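Local coordinates for MW1564 protein (Staphylococcus aureus, PDB 3NTV) that probably transfers a methyl group from S-adenosylmethionine to a hydroxyl oxygen of its substrate, as a putative caffeoyl-CoA O-methyltransferase with a Rossmann-like fold, at residues R57-L60 and D61-Q65; A111-N114 and L115-Y118. One frame throughout, in Å; residues are numbered along the deposited sequence.

Contact 1 (57-65) and contact 2 (111-118) are each one continuous piece of helix, and contact 1 comes first along the chain. Their centres lie 21 Å apart and their nearest atoms about 12 Å, so they do not touch. Contact 1 opens helix 57-70, directly before strand 74-78 in the mixed seven-stranded sheet; contact 2 closes helix 105-117, which joins the parallel strands 97-102 and 124-128. Helix 84-90 is a shared neighbour, meeting contact 1 through Y84, Q88 and F89 and contact 2 through M87. Contact 1 also reaches the second subunit, whereas contact 2 lies farther from the chain centre and is partly exposed. Thus one borders the subunit interface, the other ends a Rossmann-like crossover helix.

Contact 1 of 2, residues R57-L60 and D61-Q65; sequences RLTL and DLIKQ
R57 and D61 sit one turn apart at the start of helix 57-70 and form an i to i+4 salt bridge, with R57 NE 2.8 Å from D61 OD2. The N-H...O angle of 143° shows a bent bond, and the guanidinium and carboxylate planes stand 89° apart. NE meets OD2 on its syn side but out of the carboxylate plane. R57 reaches this point because its chain, extended at chi1 (-177°), bends at chi2. The same two residues are tied through the backbone, D61 N donating to R57 O at 2.9 Å.

The closer approaches are methylenes laid on carbonyl oxygens: I63 CG1 lies 3.3 Å from T59 O, and K64 CG comes equally near L60 O, the acceptor of the K64 N bond at 2.9 Å. The aliphatic part is I63 CD1 running beside T59 CG2 at 3.9 Å, the two side chains pointing the same way. Looser is the oblique crossing of L60 and K64, where L60 CG and K64 CD come only to 4.1 Å. No solvent side balances the tight one, since every touching residue is buried: L60 and I63 meet F89 of helix 84-90, while L58 and L62 pack on N220 and N217 of the second subunit.

The polar ends are also held from outside: T59 OG1 bonds to D222, K64 NZ to Q88, and D61 OD2 to H33 ND1. Two partners, R57 NE and H33 ND1, grip OD2 and probably limit its turning; the buried negative charge is probably eased by the guanidinium and the H33 hydrogen bond.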
loop_
_atom_site.group_PDB
_atom_site.type_symbol
_atom_site.label_atom_id
_atom_site.label_comp_id
_atom_site.label_asym_id
_atom_site.label_seq_id
_atom_site.Cartn_x
_atom_site.Cartn_y
_atom_site.Cartn_z
ATOM N N ARG A 57 -1.425 -12.823 2.120
ATOM C CA ARG A 57 -2.243 -12.501 0.967
ATOM C C ARG A 57 -2.400 -11.010 0.657
ATOM O O ARG A 57 -2.223 -10.612 -0.494
ATOM C CB ARG A 57 -3.620 -13.179 1.064
ATOM C CG ARG A 57 -4.504 -12.922 -0.161
ATOM C CD ARG A 57 -3.938 -13.577 -1.430
ATOM N NE ARG A 57 -4.704 -13.211 -2.621
ATOM C CZ ARG A 57 -5.762 -13.874 -3.070
ATOM N NH1 ARG A 57 -6.205 -14.948 -2.426
ATOM N NH2 ARG A 57 -6.403 -13.453 -4.150
ATOM N N LEU A 58 -2.779 -10.197 1.654
ATOM C CA LEU A 58 -2.999 -8.777 1.358
ATOM C C LEU A 58 -1.697 -8.070 1.018
ATOM O O LEU A 58 -1.674 -7.206 0.140
ATOM C CB LEU A 58 -3.767 -8.070 2.495
ATOM C CG LEU A 58 -5.186 -8.634 2.747
ATOM C CD1 LEU A 58 -5.870 -7.886 3.880
ATOM C CD2 LEU A 58 -6.062 -8.570 1.489
ATOM N N THR A 59 -0.606 -8.479 1.671
ATOM C CA THR A 59 0.738 -7.922 1.367
ATOM C C THR A 59 1.109 -8.284 -0.081
ATOM O O THR A 59 1.551 -7.427 -0.849
ATOM C CB THR A 59 1.770 -8.555 2.322
ATOM O OG1 THR A 59 1.532 -8.005 3.633
ATOM C CG2 THR A 59 3.212 -8.273 1.890
ATOM N N LEU A 60 0.939 -9.552 -0.446
ATOM C CA LEU A 60 1.244 -9.997 -1.805
ATOM C C LEU A 60 0.428 -9.232 -2.821
ATOM O O LEU A 60 0.975 -8.776 -3.812
ATOM C CB LEU A 60 0.978 -11.503 -1.947
ATOM C CG LEU A 60 1.135 -12.013 -3.362
ATOM C CD1 LEU A 60 2.589 -12.357 -3.650
ATOM C CD2 LEU A 60 0.169 -13.140 -3.625
ATOM N N ASP A 61 -0.883 -9.066 -2.582
ATOM C CA ASP A 61 -1.714 -8.373 -3.558
ATOM C C ASP A 61 -1.389 -6.886 -3.725
ATOM O O ASP A 61 -1.479 -6.357 -4.832
ATOM C CB ASP A 61 -3.188 -8.672 -3.318
ATOM C CG ASP A 61 -3.566 -10.106 -3.685
ATOM O OD1 ASP A 61 -2.765 -10.785 -4.388
ATOM O OD2 ASP A 61 -4.664 -10.534 -3.313
ATOM N N LEU A 62 -0.897 -6.257 -2.661
ATOM C CA LEU A 62 -0.404 -4.894 -2.762
ATOM C C LEU A 62 0.866 -4.857 -3.631
ATOM O O LEU A 62 0.979 -3.993 -4.506
ATOM C CB LEU A 62 -0.089 -4.298 -1.374
ATOM C CG LEU A 62 0.644 -2.933 -1.390
ATOM C CD1 LEU A 62 -0.193 -1.834 -2.096
ATOM C CD2 LEU A 62 0.892 -2.464 0.042
ATOM N N ILE A 63 1.800 -5.794 -3.397
ATOM C CA ILE A 63 3.069 -5.824 -4.167
ATOM C C ILE A 63 2.777 -6.065 -5.653
ATOM O O ILE A 63 3.381 -5.420 -6.507
ATOM C CB ILE A 63 4.056 -6.862 -3.590
ATOM C CG1 ILE A 63 4.477 -6.486 -2.133
ATOM C CG2 ILE A 63 5.308 -6.925 -4.482
ATOM C CD1 ILE A 63 5.162 -7.674 -1.393
ATOM N N LYS A 64 1.805 -6.953 -5.964
ATOM C CA LYS A 64 1.396 -7.216 -7.346
ATOM C C LYS A 64 0.887 -5.899 -7.973
ATOM O O LYS A 64 1.187 -5.623 -9.123
ATOM C CB LYS A 64 0.321 -8.301 -7.380
ATOM C CG LYS A 64 0.890 -9.668 -6.979
ATOM C CD LYS A 64 -0.126 -10.788 -7.099
ATOM C CE LYS A 64 -0.421 -11.218 -8.519
ATOM N NZ LYS A 64 -1.357 -12.386 -8.507
ATOM N N GLN A 65 0.131 -5.076 -7.202
ATOM C CA GLN A 65 -0.369 -3.797 -7.683
ATOM C C GLN A 65 0.801 -2.830 -7.956
ATOM O O GLN A 65 0.780 -2.103 -8.937
ATOM C CB GLN A 65 -1.370 -3.211 -6.664
ATOM C CG GLN A 65 -2.273 -2.137 -7.235
ATOM C CD GLN A 65 -3.549 -2.677 -7.856
ATOM O OE1 GLN A 65 -4.656 -2.318 -7.455
ATOM N NE2 GLN A 65 -3.436 -3.518 -8.871
#

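Contact 2 of 2, residues A111-N114 and L115-Y118; sequences AKQN and LATY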
loop_
_atom_site.group_PDB
_atom_site.type_symbol
_atom_site.label_atom_id
_atom_site.label_comp_id
_atom_site.label_asym_id
_atom_site.label_seq_id
_atom_site.Cartn_x
_atom_site.Cartn_y
_atom_site.Cartn_z
ATOM N N ALA A 111 10.750 -25.071 -3.947
ATOM C CA ALA A 111 10.661 -24.031 -4.976
ATOM C C ALA A 111 10.907 -24.611 -6.381
ATOM O O ALA A 111 10.103 -24.351 -7.281
ATOM C CB ALA A 111 11.618 -22.891 -4.670
ATOM N N LYS A 112 11.982 -25.429 -6.548
ATOM C CA LYS A 112 12.330 -26.064 -7.818
ATOM C C LYS A 112 11.169 -26.907 -8.354
ATOM O O LYS A 112 10.803 -26.768 -9.520
ATOM C CB LYS A 112 13.599 -26.922 -7.663
ATOM C CG LYS A 112 14.601 -26.715 -8.777
ATOM C CD LYS A 112 15.870 -26.018 -8.314
ATOM C CE LYS A 112 16.895 -26.015 -9.420
ATOM N NZ LYS A 112 16.756 -24.835 -10.322
ATOM N N GLN A 113 10.573 -27.762 -7.486
ATOM C CA GLN A 113 9.449 -28.608 -7.899
ATOM C C GLN A 113 8.250 -27.765 -8.327
ATOM O O GLN A 113 7.631 -28.058 -9.349
ATOM C CB GLN A 113 9.054 -29.617 -6.809
ATOM C CG GLN A 113 8.029 -30.673 -7.290
ATOM C CD GLN A 113 8.376 -31.344 -8.609
ATOM O OE1 GLN A 113 7.819 -31.021 -9.674
ATOM N NE2 GLN A 113 9.302 -32.297 -8.573
ATOM N N ASN A 114 7.940 -26.706 -7.564
ATOM C CA ASN A 114 6.820 -25.819 -7.904
ATOM C C ASN A 114 7.001 -25.115 -9.254
ATOM O O ASN A 114 6.056 -25.065 -10.045
ATOM C CB ASN A 114 6.557 -24.839 -6.766
ATOM C CG ASN A 114 5.822 -25.489 -5.617
ATOM O OD1 ASN A 114 5.091 -26.479 -5.791
ATOM N ND2 ASN A 114 5.977 -24.931 -4.416
ATOM N N LEU A 115 8.226 -24.610 -9.540
ATOM C CA LEU A 115 8.490 -23.944 -10.817
ATOM C C LEU A 115 8.266 -24.913 -11.984
ATOM O O LEU A 115 7.716 -24.512 -13.009
ATOM C CB LEU A 115 9.910 -23.370 -10.872
ATOM C CG LEU A 115 10.262 -22.229 -9.900
ATOM C CD1 LEU A 115 11.679 -21.769 -10.165
ATOM C CD2 LEU A 115 9.321 -21.056 -10.049
ATOM N N ALA A 116 8.664 -26.199 -11.804
ATOM C CA ALA A 116 8.474 -27.227 -12.833
ATOM C C ALA A 116 6.984 -27.527 -13.000
ATOM O O ALA A 116 6.487 -27.479 -14.126
ATOM C CB ALA A 116 9.230 -28.503 -12.459
ATOM N N THR A 117 6.274 -27.790 -11.880
ATOM C CA THR A 117 4.842 -28.133 -11.856
ATOM C C THR A 117 3.974 -27.063 -12.512
ATOM O O THR A 117 3.110 -27.384 -13.337
ATOM C CB THR A 117 4.404 -28.449 -10.415
ATOM O OG1 THR A 117 5.175 -29.535 -9.914
ATOM C CG2 THR A 117 2.914 -28.754 -10.290
ATOM N N TYR A 118 4.240 -25.789 -12.174
ATOM C CA TYR A 118 3.463 -24.652 -12.663
ATOM C C TYR A 118 4.026 -23.952 -13.897
ATOM O O TYR A 118 3.462 -22.953 -14.359
ATOM C CB TYR A 118 3.126 -23.692 -11.500
ATOM C CG TYR A 118 2.299 -24.362 -10.419
ATOM C CD1 TYR A 118 0.914 -24.450 -10.528
ATOM C CD2 TYR A 118 2.905 -24.990 -9.339
ATOM C CE1 TYR A 118 0.150 -25.090 -9.553
ATOM C CE2 TYR A 118 2.153 -25.644 -8.361
ATOM C CZ TYR A 118 0.777 -25.706 -8.482
ATOM O OH TYR A 118 0.035 -26.348 -7.518
HETATM O O HOH W 1 4.904 -29.084 -7.018
#
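The C-terminal turn of helix 105-117, the helical link of a beta-alpha-beta unit, is built on Q113 and N114 meeting T117 and Y118. Q113 O accepts two bonds from T117: the backbone N approaches nearly head-on at 2.9 Å (N-H...O angle 168°), whereas OG1, also at 2.9 Å, comes from above the carbonyl plane. T117 can do this because chi1 of -59° swings OG1 back beside its own backbone N. Q113 OE1, its chain bent at chi2, merely approaches T117 OG1 (3.0 Å), whose hydrogen is directed to Q113 O.

A water bridges the turn, donating to N114 OD1 and to T117 OG1, both 2.9 Å from the water oxygen. Y118 N donates to N114 O in the next i to i+4 backbone bond (2.9 Å), and the same carbonyl oxygen lies in the plane of the ring at its edge, 3.2 Å from Y118 CD2. The N114 and Y118 side chains run alongside one another, amide and ring planes 61° apart. T117 CG2 sits above one ring face, offset toward the rim. Y118 is the first residue to leave helical backbone angles.

Of this turn, Q113 and T117 are exposed. The buried A111 and L115 pack on I126 of strand 124-128. Facing helices 84-90 and 43-49, N114, L115 and Y118 meet M87, L43 touches N114 and Y118, and N114 ND2 bonds to I82 O.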